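PDB 3PQU: transferrin binding protein B from Actinobacillus suis, which probably captures host transferrin at the bacterial surface as the lipoprotein part of a transferrin receptor that serves iron acquisition. Local coordinates for residues 92-95 and 96-99; 181-184 and 185-188. One frame throughout, in Å; residues are numbered along the deposited sequence.

Contact 1: 92-95 and 96-99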
loop_
_atom_site.group_PDB
_atom_site.type_symbol
_atom_site.label_atom_id
_atom_site.label_comp_id
_atom_site.label_asym_id
_atom_site.label_seq_id
_atom_site.Cartn_x
_atom_site.Cartn_y
_atom_site.Cartn_z
ATOM N N LYS A 92 2.788 7.963 -21.363
ATOM C CA LYS A 92 2.819 7.376 -22.698
ATOM C C LYS A 92 1.553 7.726 -23.475
ATOM O O LYS A 92 1.621 8.116 -24.643
ATOM C CB LYS A 92 2.972 5.855 -22.617
ATOM C CG LYS A 92 2.763 5.133 -23.948
ATOM C CD LYS A 92 4.048 5.048 -24.760
ATOM C CE LYS A 92 3.790 4.489 -26.161
ATOM N NZ LYS A 92 2.850 3.326 -26.151
ATOM N N GLU A 93 0.399 7.584 -22.829
ATOM C CA GLU A 93 -0.875 7.938 -23.445
ATOM C C GLU A 93 -0.874 9.390 -23.918
ATOM O O GLU A 93 -1.304 9.670 -25.024
ATOM C CB GLU A 93 -2.033 7.769 -22.457
ATOM C CG GLU A 93 -2.761 6.447 -22.480
ATOM C CD GLU A 93 -3.900 6.413 -21.455
ATOM O OE1 GLU A 93 -4.460 7.490 -21.130
ATOM O OE2 GLU A 93 -4.235 5.313 -20.969
ATOM N N LEU A 94 -0.453 10.312 -23.056
ATOM C CA LEU A 94 -0.431 11.738 -23.398
ATOM C C LEU A 94 0.526 12.015 -24.571
ATOM O O LEU A 94 0.199 12.775 -25.487
ATOM C CB LEU A 94 -0.029 12.579 -22.179
ATOM C CG LEU A 94 -1.025 12.651 -21.005
ATOM C CD1 LEU A 94 -0.443 13.477 -19.874
ATOM C CD2 LEU A 94 -2.366 13.253 -21.442
ATOM N N ASN A 95 1.697 11.389 -24.542
ATOM C CA ASN A 95 2.649 11.470 -25.664
ATOM C C ASN A 95 2.115 10.948 -26.994
ATOM O O ASN A 95 2.361 11.560 -28.035
ATOM C CB ASN A 95 3.988 10.810 -25.321
ATOM C CG ASN A 95 4.921 11.761 -24.582
ATOM O OD1 ASN A 95 5.367 12.763 -25.143
ATOM N ND2 ASN A 95 5.199 11.468 -23.317
ATOM N N ASP A 96 1.368 9.846 -26.964
ATOM C CA ASP A 96 0.819 9.289 -28.198
ATOM C C ASP A 96 -0.211 10.204 -28.860
ATOM O O ASP A 96 -0.287 10.231 -30.062
ATOM C CB ASP A 96 0.202 7.899 -27.976
ATOM C CG ASP A 96 1.243 6.838 -27.612
ATOM O OD1 ASP A 96 2.460 7.120 -27.722
ATOM O OD2 ASP A 96 0.835 5.731 -27.197
ATOM N N LYS A 97 -1.005 10.946 -28.089
ATOM C CA LYS A 97 -2.078 11.751 -28.682
ATOM C C LYS A 97 -1.778 13.262 -28.822
ATOM O O LYS A 97 -2.607 14.033 -29.322
ATOM C CB LYS A 97 -3.388 11.581 -27.889
ATOM C CG LYS A 97 -3.387 12.237 -26.502
ATOM C CD LYS A 97 -4.701 11.903 -25.746
ATOM C CE LYS A 97 -4.740 12.523 -24.352
ATOM N NZ LYS A 97 -4.636 14.028 -24.340
ATOM N N THR A 98 -0.613 13.696 -28.362
ATOM C CA THR A 98 -0.345 15.127 -28.279
ATOM C C THR A 98 -0.133 15.761 -29.654
ATOM O O THR A 98 0.464 15.171 -30.554
ATOM C CB THR A 98 0.886 15.443 -27.388
ATOM O OG1 THR A 98 1.041 16.863 -27.269
ATOM C CG2 THR A 98 2.175 14.869 -28.011
ATOM N N THR A 99 -0.626 16.976 -29.828
ATOM C CA THR A 99 -0.274 17.716 -31.034
ATOM C C THR A 99 0.492 18.968 -30.605
ATOM O O THR A 99 0.869 19.788 -31.442
ATOM C CB THR A 99 -1.500 18.155 -31.810
ATOM O OG1 THR A 99 -2.285 18.992 -30.957
ATOM C CG2 THR A 99 -2.327 16.951 -32.279
HETATM O O HOH W 1 -1.844 14.768 -25.006
#
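Lys92 O accepts the amide of Asp96, and this i to i+4 bond of 2.9 Å from Asp96 N to Lys92 O, with an N-H...O angle of 152°, is the regular helical link between 92-95 and 96-99. One residue later the pattern weakens: Lys97 N is shared between two acceptors, making weak bonds to Glu93 O at 3.3 Å and to Leu94 O at 3.4 Å, the latter bent to 131°. Thr98 already has the extended backbone of a loop.

On one flank, Lys92 and Asp96 form a salt bridge, a weak one, with Lys92 NZ 3.3 Å from Asp96 OD2. The lysine chain bends at chi2 (87°) and again at chi4, which lays Lys92 CE against the carboxylate, 3.3 Å from Asp96 OD1, before NZ reaches the other oxygen.

Lys97 runs alongside Leu94, pointing the same way, and its NZ passes 3.8 Å from Leu94 CD2. A water accepts from Lys97 NZ and donates to Leu94 O, so that this carbonyl takes a water proton as well as the weak bond from Lys97 N. The ammonium also pairs with Asp150 and makes a cation-pi contact with Tyr131. Thr98 sets CG2 3.3 Å from Asn95 O, while its hydroxyl bonds to Asp128, Ser100 and Gly101 N.

Together, the fading backbone bonds and the i to i+4 salt bridge describe the C-terminal turn of a short surface helix, 91-97, leading into strand 103-105 of the N-lobe handle.

Contact 2: 181-184 and 185-188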
loop_
_atom_site.group_PDB
_atom_site.type_symbol
_atom_site.label_atom_id
_atom_site.label_comp_id
_atom_site.label_asym_id
_atom_site.label_seq_id
_atom_site.Cartn_x
_atom_site.Cartn_y
_atom_site.Cartn_z
ATOM N N ASP A 181 -12.434 21.834 -8.986
ATOM C CA ASP A 181 -13.418 21.577 -10.020
ATOM C C ASP A 181 -13.569 22.844 -10.859
ATOM O O ASP A 181 -12.848 23.816 -10.655
ATOM C CB ASP A 181 -14.780 21.154 -9.426
ATOM C CG ASP A 181 -15.417 22.243 -8.560
ATOM O OD1 ASP A 181 -16.633 22.136 -8.261
ATOM O OD2 ASP A 181 -14.692 23.184 -8.168
ATOM N N VAL A 182 -14.519 22.847 -11.787
ATOM C CA VAL A 182 -14.694 23.994 -12.664
ATOM C C VAL A 182 -16.071 24.628 -12.480
ATOM O O VAL A 182 -17.066 23.919 -12.408
ATOM C CB VAL A 182 -14.480 23.580 -14.138
ATOM C CG1 VAL A 182 -15.156 24.575 -15.098
ATOM C CG2 VAL A 182 -12.968 23.443 -14.450
ATOM N N LYS A 183 -16.113 25.956 -12.366
ATOM C CA LYS A 183 -17.370 26.723 -12.373
ATOM C C LYS A 183 -17.110 28.073 -13.022
ATOM O O LYS A 183 -16.198 28.790 -12.615
ATOM C CB LYS A 183 -17.852 27.019 -10.936
ATOM C CG LYS A 183 -18.461 25.858 -10.212
ATOM C CD LYS A 183 -18.723 26.208 -8.764
ATOM C CE LYS A 183 -19.195 24.996 -7.970
ATOM N NZ LYS A 183 -19.678 25.373 -6.593
ATOM N N THR A 184 -17.921 28.456 -13.991
ATOM C CA THR A 184 -17.726 29.753 -14.629
ATOM C C THR A 184 -17.922 30.901 -13.618
ATOM O O THR A 184 -17.446 32.014 -13.830
ATOM C CB THR A 184 -18.674 29.945 -15.832
ATOM O OG1 THR A 184 -20.019 29.706 -15.410
ATOM C CG2 THR A 184 -18.318 28.984 -16.963
ATOM N N SER A 185 -18.617 30.630 -12.517
ATOM C CA SER A 185 -18.803 31.655 -11.491
ATOM C C SER A 185 -17.547 31.911 -10.635
ATOM O O SER A 185 -17.485 32.907 -9.917
ATOM C CB SER A 185 -19.986 31.306 -10.577
ATOM O OG SER A 185 -19.790 30.042 -9.966
ATOM N N TYR A 186 -16.558 31.020 -10.690
ATOM C CA TYR A 186 -15.342 31.209 -9.897
ATOM C C TYR A 186 -14.632 32.494 -10.266
ATOM O O TYR A 186 -14.422 32.784 -11.446
ATOM C CB TYR A 186 -14.374 30.039 -10.077
ATOM C CG TYR A 186 -14.694 28.825 -9.232
ATOM C CD1 TYR A 186 -15.248 28.951 -7.962
ATOM C CD2 TYR A 186 -14.401 27.553 -9.694
ATOM C CE1 TYR A 186 -15.500 27.826 -7.178
ATOM C CE2 TYR A 186 -14.671 26.429 -8.927
ATOM C CZ TYR A 186 -15.215 26.568 -7.694
ATOM O OH TYR A 186 -15.460 25.427 -6.986
ATOM N N GLU A 187 -14.269 33.275 -9.258
ATOM C CA GLU A 187 -13.392 34.421 -9.477
ATOM C C GLU A 187 -12.169 34.280 -8.562
ATOM O O GLU A 187 -12.091 34.925 -7.521
ATOM C CB GLU A 187 -14.143 35.724 -9.200
ATOM C CG GLU A 187 -15.317 35.986 -10.151
ATOM C CD GLU A 187 -14.875 36.271 -11.591
ATOM O OE1 GLU A 187 -13.668 36.493 -11.833
ATOM O OE2 GLU A 187 -15.744 36.275 -12.490
ATOM N N LEU A 188 -11.232 33.413 -8.935
ATOM C CA LEU A 188 -10.094 33.106 -8.060
ATOM C C LEU A 188 -8.922 34.043 -8.323
ATOM O O LEU A 188 -8.773 34.550 -9.429
ATOM C CB LEU A 188 -9.641 31.653 -8.252
ATOM C CG LEU A 188 -10.791 30.645 -8.347
ATOM C CD1 LEU A 188 -10.264 29.248 -8.597
ATOM C CD2 LEU A 188 -11.615 30.675 -7.091
HETATM O O HOH W 2 -16.897 25.412 -4.842
#
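Tyr186 lays its ring against Lys183 and its hydroxyl on Asp181, five residues back. The backbone evidence is a type I beta turn from Lys183 to Tyr186, in which Tyr186 N donates to Lys183 O at 3.0 Å with an N-H...O angle of 161°.

The tight part lies around the ring. Asp181 OD2 accepts on its syn lone pair from Tyr186 OH, 2.6 Å away, and OD2 lies in the ring plane at its edge. The carboxylate is turned 59° from the ring. With chi1 at 63°, Asp181 places CG between its own backbone N and carbonyl carbon, from where OD2 meets the hydroxyl. Over one face comes Lys183: its CB makes a CH-pi contact 3.9 Å from the centroid of the Tyr186 ring, and the extended chain continues across the ring to put Lys183 CD 3.7 Å from Tyr186 CZ. Edge and face are thus both engaged, and Asp181 and Tyr186 are buried.

Toward the lysine tip the contact becomes looser and is bridged by solvent. A water donates to Tyr186 OH at 2.6 Å and accepts from Lys183 NZ at a longer 3.3 Å, linking the two polar ends indirectly. At the exposed turn, Ser185 OG merely grazes Lys183 CB, at 3.7 Å.

Strand 170-183 of the N-lobe barrel ends here. Asp181 makes backbone hydrogen bonds with Ser317, Val182 with Asp70 of strand 69-70 and Lys183 with Gly197, while Lys198 NZ gathers Thr184 O, Tyr186 O and the Glu187 carboxylate. Ile288 also touches the Tyr186 side chain where strand 170-183 passes into the loop.

Overall arrangement
Contact 1 precedes contact 2 along the chain and lies in a different part of the N-lobe: 92-99 belongs to the handle and 181-188 to the barrel. Their centres are 28 Å apart and their nearest atoms about 16 Å, so they do not touch. Both are peripheral, with centres 29 Å and 35 Å from the centre of the chain. Each marks a place where regular structure stops, a helix end in contact 1 and a strand end in contact 2, and in each a water joins a lysine ammonium to a neighbouring oxygen: a backbone carbonyl in contact 1, a tyrosine hydroxyl in contact 2.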